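Local coordinates for protein YaeO (Vibrio cholerae serotype O1, PDB 6JIE) that inhibits Rho-dependent transcription termination by dissociating the Rho hexamer, and structurally resembles the RNA chaperone Hfq, at residues L22-G27 with D61-M66. Residues are numbered along the deposited sequence; the frame is centred on the assembly and turned at random.
Sequences LTMKSG and DQLSSM. With MG (magnesium ion), chain C.
Thr23 and Ser65 form a hydrogen-bonded pair between two antiparallel strands, and the pairing illustrates how a classic beta bulge lets one strand take up an extra residue. Thr23 N gives a nearly straight bond to Ser65 O (3.0 Å, 171° at the hydrogen). Thr23 O then accepts two bonds in the carbonyl plane, from Ser64 N at 2.7 Å and Ser65 N at 3.1 Å, the latter on a lone pair. With Ser64 and Ser65 both set against Thr23, the register slips by one residue, and Met24 pairs with Leu63 as a non-hydrogen-bonded pair whose side chains diverge. On one face a water bridges the hydroxyls of Thr23 and Ser65. The other face is apolar: Leu22 CD2 lies alongside Met66 CG at 3.7 Å, and although the Leu63 side chain sets out away from the other strand, its CD2 touches Met24 SD (3.7 Å) and Leu22 CB. Bends at chi2 and chi3 (-55° and -68°) fold the Met24 chain back, carrying CE onto CB of Gln62.

Beyond the bulge, where a type I turn from Met24 to Gly27 begins, Lys25 N bonds to Gln62 O (2.9 Å). The extended Lys25 side chain runs across Gln62, so that NZ donates a hydrogen bond to Asp61 O (3.0 Å), approaching nearly along the carbonyl axis. A second water joins Ser26 N to Gln62 OE1. The Asp61 side chain leaves its backbone away from the other segment, and its OD1, with two waters, binds a magnesium ion.

Further out, Lys81 donates to Leu63 O. Leu63 and Met66 pack on helix 9-15, while Leu22 touches Ile47 and Leu49 of strand 45-50. Strands 19-24 and 63-68 are the two inner strands of a four-stranded antiparallel sheet, with 29-31 beside the first and 77-79 beside the second.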
ATOM      1  N   LEU A  22       4.811  -5.634   9.677  1.00 10.03           N
ATOM      2  CA  LEU A  22       4.659  -5.835  11.110  1.00 10.71           C
ATOM      3  C   LEU A  22       5.240  -7.184  11.489  1.00 12.11           C
ATOM      4  O   LEU A  22       4.940  -8.197  10.849  1.00 14.59           O
ATOM      5  CB  LEU A  22       3.194  -5.780  11.534  1.00  9.44           C
ATOM      6  CG  LEU A  22       2.427  -4.531  11.118  1.00 11.69           C
ATOM      7  CD1 LEU A  22       1.031  -4.638  11.690  1.00 10.62           C
ATOM      8  CD2 LEU A  22       3.115  -3.295  11.622  1.00  9.86           C
ATOM      9  N   THR A  23       6.082  -7.195  12.510  1.00 10.11           N
ATOM     10  CA  THR A  23       6.614  -8.434  13.053  1.00 10.36           C
ATOM     11  C   THR A  23       6.058  -8.623  14.457  1.00 13.64           C
ATOM     12  O   THR A  23       6.155  -7.718  15.289  1.00 12.31           O
ATOM     13  CB  THR A  23       8.146  -8.418  13.078  1.00 11.47           C
ATOM     14  OG1 THR A  23       8.657  -8.089  11.775  1.00 11.89           O
ATOM     15  CG2 THR A  23       8.677  -9.794  13.474  1.00 14.70           C
ATOM     16  N   MET A  24       5.481  -9.795  14.712  1.00 11.73           N
ATOM     17  CA  MET A  24       4.886 -10.097  16.003  1.00 14.50           C
ATOM     18  C   MET A  24       5.917 -10.721  16.928  1.00 15.19           C
ATOM     19  O   MET A  24       6.990 -11.162  16.502  1.00 17.04           O
ATOM     20  CB  MET A  24       3.693 -11.050  15.851  1.00 14.33           C
ATOM     21  CG  MET A  24       2.698 -10.658  14.749  1.00 15.02           C
ATOM     22  SD  MET A  24       2.018  -8.987  14.835  1.00 16.39           S
ATOM     23  CE  MET A  24       1.006  -9.118  16.309  1.00 13.23           C
ATOM     24  N   LYS A  25       5.570 -10.761  18.222  1.00 14.68           N
ATOM     25  CA  LYS A  25       6.459 -11.365  19.205  1.00 16.54           C
ATOM     26  C   LYS A  25       6.647 -12.847  18.942  1.00 26.43           C
ATOM     27  O   LYS A  25       7.661 -13.415  19.352  1.00 19.20           O
ATOM     28  CB  LYS A  25       5.918 -11.120  20.620  1.00 17.78           C
ATOM     29  CG  LYS A  25       6.109  -9.660  21.068  1.00 17.81           C
ATOM     30  CD  LYS A  25       5.580  -9.353  22.470  1.00 28.81           C
ATOM     31  CE  LYS A  25       5.525  -7.829  22.684  1.00 26.39           C
ATOM     32  NZ  LYS A  25       5.056  -7.455  24.048  1.00 33.27           N
ATOM     33  N   SER A  26       5.698 -13.471  18.247  1.00 16.52           N
ATOM     34  CA  SER A  26       5.851 -14.846  17.797  1.00 22.42           C
ATOM     35  C   SER A  26       6.930 -14.985  16.742  1.00 21.27           C
ATOM     36  O   SER A  26       7.453 -16.086  16.539  1.00 21.25           O
ATOM     37  CB  SER A  26       4.537 -15.332  17.204  1.00 21.59           C
ATOM     38  OG  SER A  26       4.335 -14.682  15.956  1.00 19.71           O
ATOM     39  N   GLY A  27       7.253 -13.895  16.055  1.00 15.87           N
ATOM     40  CA  GLY A  27       8.145 -13.903  14.917  1.00 23.24           C
ATOM     41  C   GLY A  27       7.448 -13.855  13.574  1.00 18.94           C
ATOM     42  O   GLY A  27       8.114 -13.621  12.552  1.00 18.33           O
ATOM     43  N   ASP A  61      -0.362  -5.180  21.621  1.00 15.76           N
ATOM     44  CA  ASP A  61       0.484  -5.728  22.681  1.00 17.40           C
ATOM     45  C   ASP A  61       1.391  -6.840  22.180  1.00 26.15           C
ATOM     46  O   ASP A  61       2.342  -7.209  22.878  1.00 25.18           O
ATOM     47  CB  ASP A  61      -0.342  -6.304  23.842  1.00 19.75           C
ATOM     48  CG  ASP A  61      -1.082  -5.248  24.631  1.00 41.37           C
ATOM     49  OD1 ASP A  61      -2.156  -5.583  25.184  1.00 48.29           O
ATOM     50  OD2 ASP A  61      -0.603  -4.096  24.702  1.00 34.52           O
ATOM     51  N   GLN A  62       1.093  -7.418  21.020  1.00 18.69           N
ATOM     52  CA  GLN A  62       1.886  -8.504  20.468  1.00 18.48           C
ATOM     53  C   GLN A  62       2.827  -8.044  19.368  1.00 15.19           C
ATOM     54  O   GLN A  62       3.483  -8.877  18.744  1.00 14.83           O
ATOM     55  CB  GLN A  62       0.968  -9.610  19.952  1.00 18.97           C
ATOM     56  CG  GLN A  62       0.203 -10.289  21.069  1.00 19.80           C
ATOM     57  CD  GLN A  62       1.138 -10.952  22.060  1.00 25.86           C
ATOM     58  OE1 GLN A  62       2.175 -11.498  21.678  1.00 23.84           O
ATOM     59  NE2 GLN A  62       0.794 -10.883  23.339  1.00 27.41           N
ATOM     60  N   LEU A  63       2.926  -6.741  19.122  1.00 14.54           N
ATOM     61  CA  LEU A  63       3.830  -6.258  18.083  1.00 16.62           C
ATOM     62  C   LEU A  63       5.260  -6.242  18.602  1.00 21.73           C
ATOM     63  O   LEU A  63       5.521  -5.780  19.719  1.00 23.24           O
ATOM     64  CB  LEU A  63       3.436  -4.859  17.624  1.00 11.31           C
ATOM     65  CG  LEU A  63       2.146  -4.793  16.823  1.00 17.85           C
ATOM     66  CD1 LEU A  63       1.726  -3.345  16.734  1.00 16.27           C
ATOM     67  CD2 LEU A  63       2.381  -5.381  15.449  1.00 19.45           C
ATOM     68  N   SER A  64       6.184  -6.752  17.791  1.00 12.52           N
ATOM     69  CA  SER A  64       7.610  -6.620  18.062  1.00 13.66           C
ATOM     70  C   SER A  64       8.231  -5.448  17.317  1.00 14.54           C
ATOM     71  O   SER A  64       9.059  -4.727  17.879  1.00 17.88           O
ATOM     72  CB  SER A  64       8.352  -7.907  17.688  1.00 23.36           C
ATOM     73  OG  SER A  64       9.740  -7.784  17.961  1.00 27.15           O
ATOM     74  N   SER A  65       7.846  -5.231  16.063  1.00 13.34           N
ATOM     75  CA  SER A  65       8.402  -4.118  15.306  1.00 12.55           C
ATOM     76  C   SER A  65       7.442  -3.740  14.190  1.00 11.77           C
ATOM     77  O   SER A  65       6.610  -4.544  13.754  1.00 12.34           O
ATOM     78  CB  SER A  65       9.784  -4.461  14.730  1.00 20.57           C
ATOM     79  OG  SER A  65       9.716  -5.550  13.817  1.00 20.70           O
ATOM     80  N   MET A  66       7.547  -2.483  13.759  1.00 10.85           N
ATOM     81  CA  MET A  66       6.837  -1.975  12.589  1.00  8.86           C
ATOM     82  C   MET A  66       7.862  -1.323  11.674  1.00  9.90           C
ATOM     83  O   MET A  66       8.630  -0.462  12.117  1.00 15.61           O
ATOM     84  CB  MET A  66       5.749  -0.956  12.976  1.00 12.69           C
ATOM     85  CG  MET A  66       5.155  -0.218  11.785  1.00 12.64           C
ATOM     86  SD  MET A  66       3.730   0.774  12.289  1.00 15.38           S
ATOM     87  CE  MET A  66       4.571   2.018  13.269  1.00 13.52           C
TER
HETATM   88 MG    MG C 201      -2.921  -7.605  25.673  1.00 32.73          MG
HETATM   89  O   HOH W   1       8.609  -5.475  11.189  1.00 12.29           O
HETATM   90  O   HOH W   2       2.698 -12.752  18.851  1.00 19.53           O
HETATM   91  O   HOH W   3      -3.685  -7.902  23.560  1.00 24.62           O
HETATM   92  O   HOH W   4      -1.426  -9.090  25.482  1.00 29.17           O